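Local atomic coordinates of polar amino acid ABC uptake transporter substrate binding protein (Streptococcus thermophilus LMG 18311, PDB entry 3HV1), a protein that probably binds a polar amino acid outside the cell and delivers it to an ABC transporter for uptake. Residues Leu111-Ser116 against Asn200-Gly205; Lys21-Gly26 against Tyr58-Glu63; Phe31-Tyr36 against Lys245-Asp250. All coordinates share one frame; numbering follows the deposited sequence.

Contact 2 and contact 1 lie on opposite sides of the chain's centre, their own centres 38 Å apart, and both are pairings of strands in the mixed sheet that strand 209-215 runs through. Contact 3 lies between them, with its centre 18 Å from that of contact 1 and 20 Å from that of contact 2. Along the chain the segments of contacts 2 and 3 alternate, whereas both segments of contact 1 fall between 31-36 and 245-250. This layout is consistent with the two-lobed fold of solute-binding proteins: contacts 1 and 2 would then lie in different lobes, and contact 3 ties the last helix, 238-247, back to the early chain near the middle.

Contact 1. Residues Leu111-Ser116 against Asn200-Gly205; sequences LVTKKS and NVMPAG
L111 and T113 pair with M202 and N200 through four backbone hydrogen bonds, which zip strands 111-114 and 200-203 together in antiparallel fashion, their axes 4.8 Å apart at 159°. Between these hydrogen-bonded pairs, V112 faces V201 as a non-hydrogen-bonded pair, and the CA of V112 makes a CA-H...O contact of 3.3 Å with N200 O. The tight part is the face carrying L111 and selenomethionine M202. Their side chains run side by side, and the bend of M202 at its last torsion (chi3 -86°) swings the methyl CE over to L111, where it meets CD2 at 3.5 Å. The same CE lies 3.9 Å from T113 CG2, so one methyl bridges L111 and T113, two residues apart on the same face of the facing strand. T113 OG1 lies between its backbone N and carbonyl carbon (chi1 66°), placing it 3.5 Å from N200 CB; its hydrogen bond, however, goes to I119 O. On the reverse face V112 CG2 and V201 CG1 meet at 4.2 Å against helix 183-192, whose L190 touches both valines.

Packing is looser where strand 111-114 gives way to a 3-10 turn. There the aliphatic chain of exposed K115 passes obliquely across the side chain of N200, with K115 CG 4.0 Å from N200 CG, while K114 turns away and bonds N172 O through NZ. Strand 105-114, antiparallel to 199-203 and packed on helix 183-192, is consistent with an alpha/beta lobe of the family 3 solute-binding fold.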
loop_
_atom_site.group_PDB
_atom_site.type_symbol
_atom_site.label_atom_id
_atom_site.label_comp_id
_atom_site.label_asym_id
_atom_site.label_seq_id
_atom_site.Cartn_x
_atom_site.Cartn_y
_atom_site.Cartn_z
ATOM N N LEU A 111 -10.584 8.730 19.240
ATOM C CA LEU A 111 -10.988 9.460 20.432
ATOM C C LEU A 111 -12.482 9.690 20.253
ATOM O O LEU A 111 -12.915 10.227 19.233
ATOM C CB LEU A 111 -10.271 10.811 20.520
ATOM C CG LEU A 111 -10.842 11.764 21.576
ATOM C CD1 LEU A 111 -10.530 11.243 22.975
ATOM C CD2 LEU A 111 -10.268 13.156 21.382
ATOM N N VAL A 112 -13.270 9.279 21.235
ATOM C CA VAL A 112 -14.712 9.442 21.148
ATOM C C VAL A 112 -15.207 10.446 22.175
ATOM O O VAL A 112 -14.847 10.382 23.350
ATOM C CB VAL A 112 -15.430 8.099 21.385
ATOM C CG1 VAL A 112 -16.946 8.283 21.320
ATOM C CG2 VAL A 112 -14.953 7.087 20.362
ATOM N N THR A 113 -16.017 11.390 21.721
ATOM C CA THR A 113 -16.566 12.370 22.633
ATOM C C THR A 113 -17.992 12.608 22.196
ATOM O O THR A 113 -18.353 12.317 21.055
ATOM C CB THR A 113 -15.813 13.717 22.591
ATOM O OG1 THR A 113 -15.999 14.326 21.307
ATOM C CG2 THR A 113 -14.331 13.514 22.860
ATOM N N LYS A 114 -18.815 13.105 23.112
ATOM C CA LYS A 114 -20.195 13.399 22.762
ATOM C C LYS A 114 -20.149 14.684 21.947
ATOM O O LYS A 114 -19.353 15.575 22.244
ATOM C CB LYS A 114 -21.042 13.621 24.016
ATOM C CG LYS A 114 -21.164 12.417 24.927
ATOM C CD LYS A 114 -22.370 12.548 25.856
ATOM C CE LYS A 114 -22.264 13.754 26.789
ATOM N NZ LYS A 114 -23.489 13.882 27.639
ATOM N N LYS A 115 -20.982 14.787 20.918
ATOM C CA LYS A 115 -20.997 16.004 20.120
ATOM C C LYS A 115 -21.390 17.188 21.002
ATOM O O LYS A 115 -20.965 18.318 20.756
ATOM C CB LYS A 115 -21.970 15.880 18.945
ATOM C CG LYS A 115 -21.413 15.060 17.774
ATOM C CD LYS A 115 -22.373 15.032 16.588
ATOM C CE LYS A 115 -21.864 14.123 15.461
ATOM N NZ LYS A 115 -20.577 14.606 14.892
ATOM N N SER A 116 -22.185 16.915 22.036
ATOM C CA SER A 116 -22.647 17.954 22.961
ATOM C C SER A 116 -21.518 18.508 23.827
ATOM O O SER A 116 -21.684 19.541 24.467
ATOM C CB SER A 116 -23.759 17.405 23.874
ATOM O OG SER A 116 -23.257 16.413 24.753
ATOM N N ASN A 200 -18.474 12.348 18.262
ATOM C CA ASN A 200 -17.367 12.688 17.370
ATOM C C ASN A 200 -16.449 11.474 17.553
ATOM O O ASN A 200 -16.049 11.180 18.676
ATOM C CB ASN A 200 -16.602 13.919 17.862
ATOM C CG ASN A 200 -17.408 15.195 17.766
ATOM O OD1 ASN A 200 -17.403 16.013 18.686
ATOM N ND2 ASN A 200 -18.094 15.378 16.654
ATOM N N VAL A 201 -16.151 10.767 16.472
ATOM C CA VAL A 201 -15.268 9.610 16.530
ATOM C C VAL A 201 -14.124 10.016 15.632
ATOM O O VAL A 201 -14.236 9.978 14.403
ATOM C CB VAL A 201 -15.947 8.365 15.974
ATOM C CG1 VAL A 201 -15.046 7.151 16.177
ATOM C CG2 VAL A 201 -17.299 8.182 16.653
HETATM N N MSE A 202 -13.032 10.417 16.267
HETATM C CA MSE A 202 -11.873 10.939 15.571
HETATM C C MSE A 202 -10.600 10.114 15.669
HETATM O O MSE A 202 -10.288 9.571 16.726
HETATM C CB MSE A 202 -11.581 12.339 16.126
HETATM C CG MSE A 202 -12.838 13.197 16.346
HETATM SE SE MSE A 202 -12.657 14.677 17.544
HETATM C CE MSE A 202 -12.994 13.806 19.205
ATOM N N PRO A 203 -9.847 10.013 14.555
ATOM C CA PRO A 203 -8.594 9.253 14.579
ATOM C C PRO A 203 -7.751 9.939 15.649
ATOM O O PRO A 203 -7.607 11.167 15.652
ATOM C CB PRO A 203 -8.045 9.450 13.170
ATOM C CG PRO A 203 -9.291 9.528 12.341
ATOM C CD PRO A 203 -10.181 10.433 13.182
ATOM N N ALA A 204 -7.218 9.139 16.563
ATOM C CA ALA A 204 -6.449 9.651 17.686
ATOM C C ALA A 204 -5.058 10.171 17.346
ATOM O O ALA A 204 -4.604 11.161 17.921
ATOM C CB ALA A 204 -6.357 8.571 18.766
ATOM N N GLY A 205 -4.379 9.497 16.424
ATOM C CA GLY A 205 -3.039 9.913 16.058
ATOM C C GLY A 205 -2.018 8.812 16.293
ATOM O O GLY A 205 -0.846 8.971 15.969
#

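Contact 2. Residues Lys21-Gly26 against Tyr58-Glu63; sequences KKIKIG and YGIDVE
Strands 22-26 and 61-63 run parallel, with axes 4.7 Å apart at 37°, and K21, I23 and I25 share four backbone hydrogen bonds with D61 and E63. The first, from D61 N to K21 O, has its donor 59° out of the carbonyl plane, at a point where K21 has only just closed helix 14-20 with a Schellman motif. G59 closes helix 46-56 in the same manner, and K21 CB rests 3.5 Å from G59 O.

On the face of I23 and V62 the contact is apolar: I23 CG2 meets I60 CG2 at 3.7 Å, and I25 CD1 presses unusually closely on V62 CG1, at 3.5 Å. Helix 46-56 lies against this layer, F55 touching both I23 and V62. Because the chain runs from strand 22-27 through this helix to the adjacent parallel strand 61-66, the unit is a beta-alpha-beta crossover, with the short strands 30-31, 35-37 and 43-44 inserted before the helix.

The face of K22, K24, D61 and E63 is largely exposed. K24 and E63 lie alongside each other here; a bend at chi3 of K24 (-75°) brings its CE to 3.3 Å from E63 CG. Their charged ends stay apart, K24 NZ being 5.1 Å from E63 OE1, so any attraction between them is probably weak.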
loop_
_atom_site.group_PDB
_atom_site.type_symbol
_atom_site.label_atom_id
_atom_site.label_comp_id
_atom_site.label_asym_id
_atom_site.label_seq_id
_atom_site.Cartn_x
_atom_site.Cartn_y
_atom_site.Cartn_z
ATOM N N LYS A 21 -17.098 -25.025 -6.100
ATOM C CA LYS A 21 -17.946 -23.930 -5.634
ATOM C C LYS A 21 -17.886 -23.847 -4.117
ATOM O O LYS A 21 -18.900 -23.663 -3.453
ATOM C CB LYS A 21 -19.391 -24.151 -6.078
ATOM C CG LYS A 21 -19.586 -24.141 -7.585
ATOM C CD LYS A 21 -21.049 -24.356 -7.940
ATOM C CE LYS A 21 -21.254 -24.364 -9.444
ATOM N NZ LYS A 21 -22.655 -24.728 -9.789
ATOM N N LYS A 22 -16.679 -23.976 -3.579
ATOM C CA LYS A 22 -16.478 -23.938 -2.139
ATOM C C LYS A 22 -15.081 -23.489 -1.762
ATOM O O LYS A 22 -14.109 -23.758 -2.467
ATOM C CB LYS A 22 -16.677 -25.326 -1.521
ATOM C CG LYS A 22 -18.063 -25.912 -1.579
ATOM C CD LYS A 22 -18.060 -27.243 -0.818
ATOM C CE LYS A 22 -19.417 -27.924 -0.820
ATOM N NZ LYS A 22 -19.374 -29.199 -0.039
ATOM N N ILE A 23 -14.991 -22.828 -0.616
ATOM C CA ILE A 23 -13.722 -22.374 -0.079
ATOM C C ILE A 23 -13.948 -22.337 1.422
ATOM O O ILE A 23 -15.043 -22.011 1.866
ATOM C CB ILE A 23 -13.353 -20.978 -0.601
ATOM C CG1 ILE A 23 -11.934 -20.631 -0.155
ATOM C CG2 ILE A 23 -14.374 -19.943 -0.093
ATOM C CD1 ILE A 23 -11.229 -19.641 -1.068
ATOM N N LYS A 24 -12.930 -22.690 2.200
ATOM C CA LYS A 24 -13.059 -22.705 3.656
ATOM C C LYS A 24 -12.243 -21.576 4.266
ATOM O O LYS A 24 -11.078 -21.384 3.930
ATOM C CB LYS A 24 -12.603 -24.063 4.225
ATOM C CG LYS A 24 -12.745 -24.181 5.745
ATOM C CD LYS A 24 -12.495 -25.611 6.271
ATOM C CE LYS A 24 -13.667 -26.536 5.978
ATOM N NZ LYS A 24 -13.599 -27.835 6.717
ATOM N N ILE A 25 -12.868 -20.825 5.165
ATOM C CA ILE A 25 -12.209 -19.701 5.809
ATOM C C ILE A 25 -12.183 -19.866 7.319
ATOM O O ILE A 25 -13.205 -20.163 7.947
ATOM C CB ILE A 25 -12.926 -18.376 5.450
ATOM C CG1 ILE A 25 -13.020 -18.258 3.921
ATOM C CG2 ILE A 25 -12.166 -17.190 6.055
ATOM C CD1 ILE A 25 -13.705 -16.988 3.432
ATOM N N GLY A 26 -11.002 -19.680 7.895
ATOM C CA GLY A 26 -10.853 -19.816 9.328
ATOM C C GLY A 26 -10.947 -18.483 10.038
ATOM O O GLY A 26 -10.457 -17.472 9.537
ATOM N N TYR A 58 -18.538 -14.950 -7.353
ATOM C CA TYR A 58 -17.972 -16.046 -8.120
ATOM C C TYR A 58 -18.751 -17.341 -8.006
ATOM O O TYR A 58 -18.332 -18.366 -8.548
ATOM C CB TYR A 58 -16.526 -16.272 -7.677
ATOM C CG TYR A 58 -15.644 -15.049 -7.849
ATOM C CD1 TYR A 58 -15.221 -14.644 -9.117
ATOM C CD2 TYR A 58 -15.231 -14.299 -6.746
ATOM C CE1 TYR A 58 -14.404 -13.519 -9.285
ATOM C CE2 TYR A 58 -14.413 -13.170 -6.904
ATOM C CZ TYR A 58 -14.003 -12.790 -8.179
ATOM O OH TYR A 58 -13.177 -11.697 -8.331
ATOM N N GLY A 59 -19.883 -17.293 -7.314
ATOM C CA GLY A 59 -20.688 -18.488 -7.146
ATOM C C GLY A 59 -19.976 -19.508 -6.274
ATOM O O GLY A 59 -20.081 -20.715 -6.494
ATOM N N ILE A 60 -19.231 -19.022 -5.287
ATOM C CA ILE A 60 -18.508 -19.903 -4.381
ATOM C C ILE A 60 -19.091 -19.773 -2.986
ATOM O O ILE A 60 -19.187 -18.667 -2.452
ATOM C CB ILE A 60 -17.005 -19.547 -4.333
ATOM C CG1 ILE A 60 -16.360 -19.855 -5.691
ATOM C CG2 ILE A 60 -16.319 -20.314 -3.205
ATOM C CD1 ILE A 60 -14.965 -19.296 -5.853
ATOM N N ASP A 61 -19.502 -20.906 -2.422
ATOM C CA ASP A 61 -20.058 -20.947 -1.076
ATOM C C ASP A 61 -18.892 -20.965 -0.094
ATOM O O ASP A 61 -17.852 -21.581 -0.357
ATOM C CB ASP A 61 -20.913 -22.203 -0.880
ATOM C CG ASP A 61 -22.219 -22.153 -1.653
ATOM O OD1 ASP A 61 -22.988 -21.192 -1.455
ATOM O OD2 ASP A 61 -22.479 -23.077 -2.454
ATOM N N VAL A 62 -19.067 -20.276 1.027
ATOM C CA VAL A 62 -18.031 -20.196 2.040
ATOM C C VAL A 62 -18.321 -21.102 3.232
ATOM O O VAL A 62 -19.416 -21.076 3.809
ATOM C CB VAL A 62 -17.870 -18.747 2.554
ATOM C CG1 VAL A 62 -16.717 -18.668 3.563
ATOM C CG2 VAL A 62 -17.613 -17.812 1.378
ATOM N N GLU A 63 -17.337 -21.924 3.571
ATOM C CA GLU A 63 -17.434 -22.817 4.719
ATOM C C GLU A 63 -16.673 -22.109 5.831
ATOM O O GLU A 63 -15.450 -22.020 5.783
ATOM C CB GLU A 63 -16.762 -24.160 4.412
ATOM C CG GLU A 63 -16.587 -25.051 5.628
ATOM C CD GLU A 63 -17.862 -25.752 6.033
ATOM O OE1 GLU A 63 -18.311 -26.641 5.274
ATOM O OE2 GLU A 63 -18.416 -25.416 7.106
#

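Contact 3. Residues Phe31-Tyr36 against Lys245-Asp250; sequences FVPMGY and KWFGED
P33 fits as a blunt knob against the aromatic pair W246 and F247 at the end of helix 238-247. The ring of P33, which follows a cis peptide bond, puts CG 4.0 Å from F247 CE1, crossing that side chain at about a right angle, while P33 CB lies 4.3 Å from W246 CE3, so the proline sits against both side chains. P33 O sits over one face of the W246 indole, 3.8 Å above the plane and displaced toward the rim. The side chains of Y36 and W246 point at each other from opposite directions, Y36 OH reaching the indole edge, near the ring plane, 3.6 Å from W246 CZ3.

Next along the chain from P33, selenomethionine M34 starts out away from the helix, but bends at chi2 (-52°) and chi3 (-80°) carry its end back to the rim of F247. M34 SE lies 4.0 Å from F247 CZ and close to the ring plane, a Met-aromatic contact at the edge. The F247 ring is backed by W246 CB, which stands over the centre of one face. The cluster is buried, M105 touching both M34 and F247.

No hydrogen bond crosses between the segments; the indole NE1 is instead satisfied by D49 OD2. Cohesion probably rests mainly on van der Waals contact of the proline, selenomethionine and aromatic side chains, with perhaps a weak polar contribution from Y36 OH at the indole edge.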
loop_
_atom_site.group_PDB
_atom_site.type_symbol
_atom_site.label_atom_id
_atom_site.label_comp_id
_atom_site.label_asym_id
_atom_site.label_seq_id
_atom_site.Cartn_x
_atom_site.Cartn_y
_atom_site.Cartn_z
ATOM N N PHE A 31 -13.861 -13.068 18.056
ATOM C CA PHE A 31 -13.497 -11.740 17.584
ATOM C C PHE A 31 -14.581 -10.785 17.093
ATOM O O PHE A 31 -14.697 -10.521 15.892
ATOM C CB PHE A 31 -12.412 -11.851 16.521
ATOM C CG PHE A 31 -11.618 -10.594 16.339
ATOM C CD1 PHE A 31 -11.014 -9.978 17.431
ATOM C CD2 PHE A 31 -11.452 -10.035 15.079
ATOM C CE1 PHE A 31 -10.254 -8.821 17.266
ATOM C CE2 PHE A 31 -10.693 -8.880 14.904
ATOM C CZ PHE A 31 -10.095 -8.272 15.994
ATOM N N VAL A 32 -15.353 -10.245 18.032
ATOM C CA VAL A 32 -16.390 -9.267 17.704
ATOM C C VAL A 32 -15.616 -8.010 17.290
ATOM O O VAL A 32 -14.597 -7.689 17.898
ATOM C CB VAL A 32 -17.248 -8.918 18.940
ATOM C CG1 VAL A 32 -18.376 -7.974 18.541
ATOM C CG2 VAL A 32 -17.805 -10.185 19.567
ATOM N N PRO A 33 -16.081 -7.283 16.258
ATOM C CA PRO A 33 -17.262 -7.533 15.433
ATOM C C PRO A 33 -16.894 -8.076 14.053
ATOM O O PRO A 33 -17.725 -8.087 13.153
ATOM C CB PRO A 33 -17.864 -6.145 15.317
ATOM C CG PRO A 33 -16.616 -5.331 15.038
ATOM C CD PRO A 33 -15.566 -5.922 15.997
HETATM N N MSE A 34 -15.659 -8.530 13.880
HETATM C CA MSE A 34 -15.239 -9.015 12.576
HETATM C C MSE A 34 -15.826 -10.362 12.177
HETATM O O MSE A 34 -16.250 -10.555 11.038
HETATM C CB MSE A 34 -13.717 -9.055 12.526
HETATM C CG MSE A 34 -13.068 -7.725 12.905
HETATM SE SE MSE A 34 -13.731 -6.178 11.933
HETATM C CE MSE A 34 -12.722 -6.476 10.362
ATOM N N GLY A 35 -15.854 -11.290 13.122
ATOM C CA GLY A 35 -16.401 -12.608 12.845
ATOM C C GLY A 35 -16.492 -13.295 14.190
ATOM O O GLY A 35 -15.481 -13.457 14.871
ATOM N N TYR A 36 -17.694 -13.690 14.576
ATOM C CA TYR A 36 -17.861 -14.321 15.867
ATOM C C TYR A 36 -19.117 -15.168 15.969
ATOM O O TYR A 36 -20.030 -15.068 15.150
ATOM C CB TYR A 36 -17.859 -13.245 16.962
ATOM C CG TYR A 36 -18.917 -12.168 16.780
ATOM C CD1 TYR A 36 -20.141 -12.240 17.445
ATOM C CD2 TYR A 36 -18.693 -11.076 15.934
ATOM C CE1 TYR A 36 -21.113 -11.249 17.280
ATOM C CE2 TYR A 36 -19.659 -10.085 15.762
ATOM C CZ TYR A 36 -20.862 -10.176 16.436
ATOM O OH TYR A 36 -21.811 -9.193 16.272
ATOM N N LYS A 245 -23.707 -1.141 7.695
ATOM C CA LYS A 245 -24.413 -2.028 8.612
ATOM C C LYS A 245 -23.630 -2.260 9.905
ATOM O O LYS A 245 -24.182 -2.211 11.014
ATOM C CB LYS A 245 -24.669 -3.382 7.948
ATOM C CG LYS A 245 -25.143 -4.458 8.918
ATOM C CD LYS A 245 -25.242 -5.819 8.240
ATOM C CE LYS A 245 -25.559 -6.923 9.240
ATOM N NZ LYS A 245 -25.596 -8.271 8.572
ATOM N N TRP A 246 -22.336 -2.505 9.761
ATOM C CA TRP A 246 -21.496 -2.788 10.911
ATOM C C TRP A 246 -20.882 -1.598 11.631
ATOM O O TRP A 246 -20.806 -1.598 12.862
ATOM C CB TRP A 246 -20.389 -3.764 10.496
ATOM C CG TRP A 246 -20.928 -5.120 10.215
ATOM C CD1 TRP A 246 -21.312 -5.626 9.006
ATOM C CD2 TRP A 246 -21.284 -6.095 11.191
ATOM N NE1 TRP A 246 -21.898 -6.866 9.170
ATOM C CE2 TRP A 246 -21.890 -7.175 10.507
ATOM C CE3 TRP A 246 -21.151 -6.163 12.587
ATOM C CZ2 TRP A 246 -22.362 -8.306 11.173
ATOM C CZ3 TRP A 246 -21.618 -7.288 13.247
ATOM C CH2 TRP A 246 -22.218 -8.347 12.542
ATOM N N PHE A 247 -20.466 -0.587 10.872
ATOM C CA PHE A 247 -19.792 0.572 11.444
ATOM C C PHE A 247 -20.467 1.940 11.305
ATOM O O PHE A 247 -19.997 2.913 11.878
ATOM C CB PHE A 247 -18.374 0.652 10.868
ATOM C CG PHE A 247 -17.587 -0.623 11.026
ATOM C CD1 PHE A 247 -17.304 -1.127 12.297
ATOM C CD2 PHE A 247 -17.153 -1.337 9.909
ATOM C CE1 PHE A 247 -16.604 -2.327 12.454
ATOM C CE2 PHE A 247 -16.450 -2.541 10.057
ATOM C CZ PHE A 247 -16.176 -3.035 11.330
ATOM N N GLY A 248 -21.551 2.029 10.541
ATOM C CA GLY A 248 -22.217 3.316 10.399
ATOM C C GLY A 248 -21.461 4.315 9.541
ATOM O O GLY A 248 -21.788 5.504 9.513
ATOM N N GLU A 249 -20.433 3.836 8.851
ATOM C CA GLU A 249 -19.649 4.671 7.960
ATOM C C GLU A 249 -18.923 3.787 6.947
ATOM O O GLU A 249 -18.923 2.564 7.069
ATOM C CB GLU A 249 -18.655 5.545 8.745
ATOM C CG GLU A 249 -17.438 4.851 9.307
ATOM C CD GLU A 249 -16.484 5.839 9.979
ATOM O OE1 GLU A 249 -16.866 6.430 11.010
ATOM O OE2 GLU A 249 -15.359 6.034 9.469
ATOM N N ASP A 250 -18.334 4.418 5.940
ATOM C CA ASP A 250 -17.605 3.727 4.877
ATOM C C ASP A 250 -16.135 3.556 5.281
ATOM O O ASP A 250 -15.377 4.532 5.335
ATOM C CB ASP A 250 -17.715 4.553 3.592
ATOM C CG ASP A 250 -16.967 3.943 2.425
ATOM O OD1 ASP A 250 -16.403 2.841 2.580
ATOM O OD2 ASP A 250 -16.946 4.579 1.342
#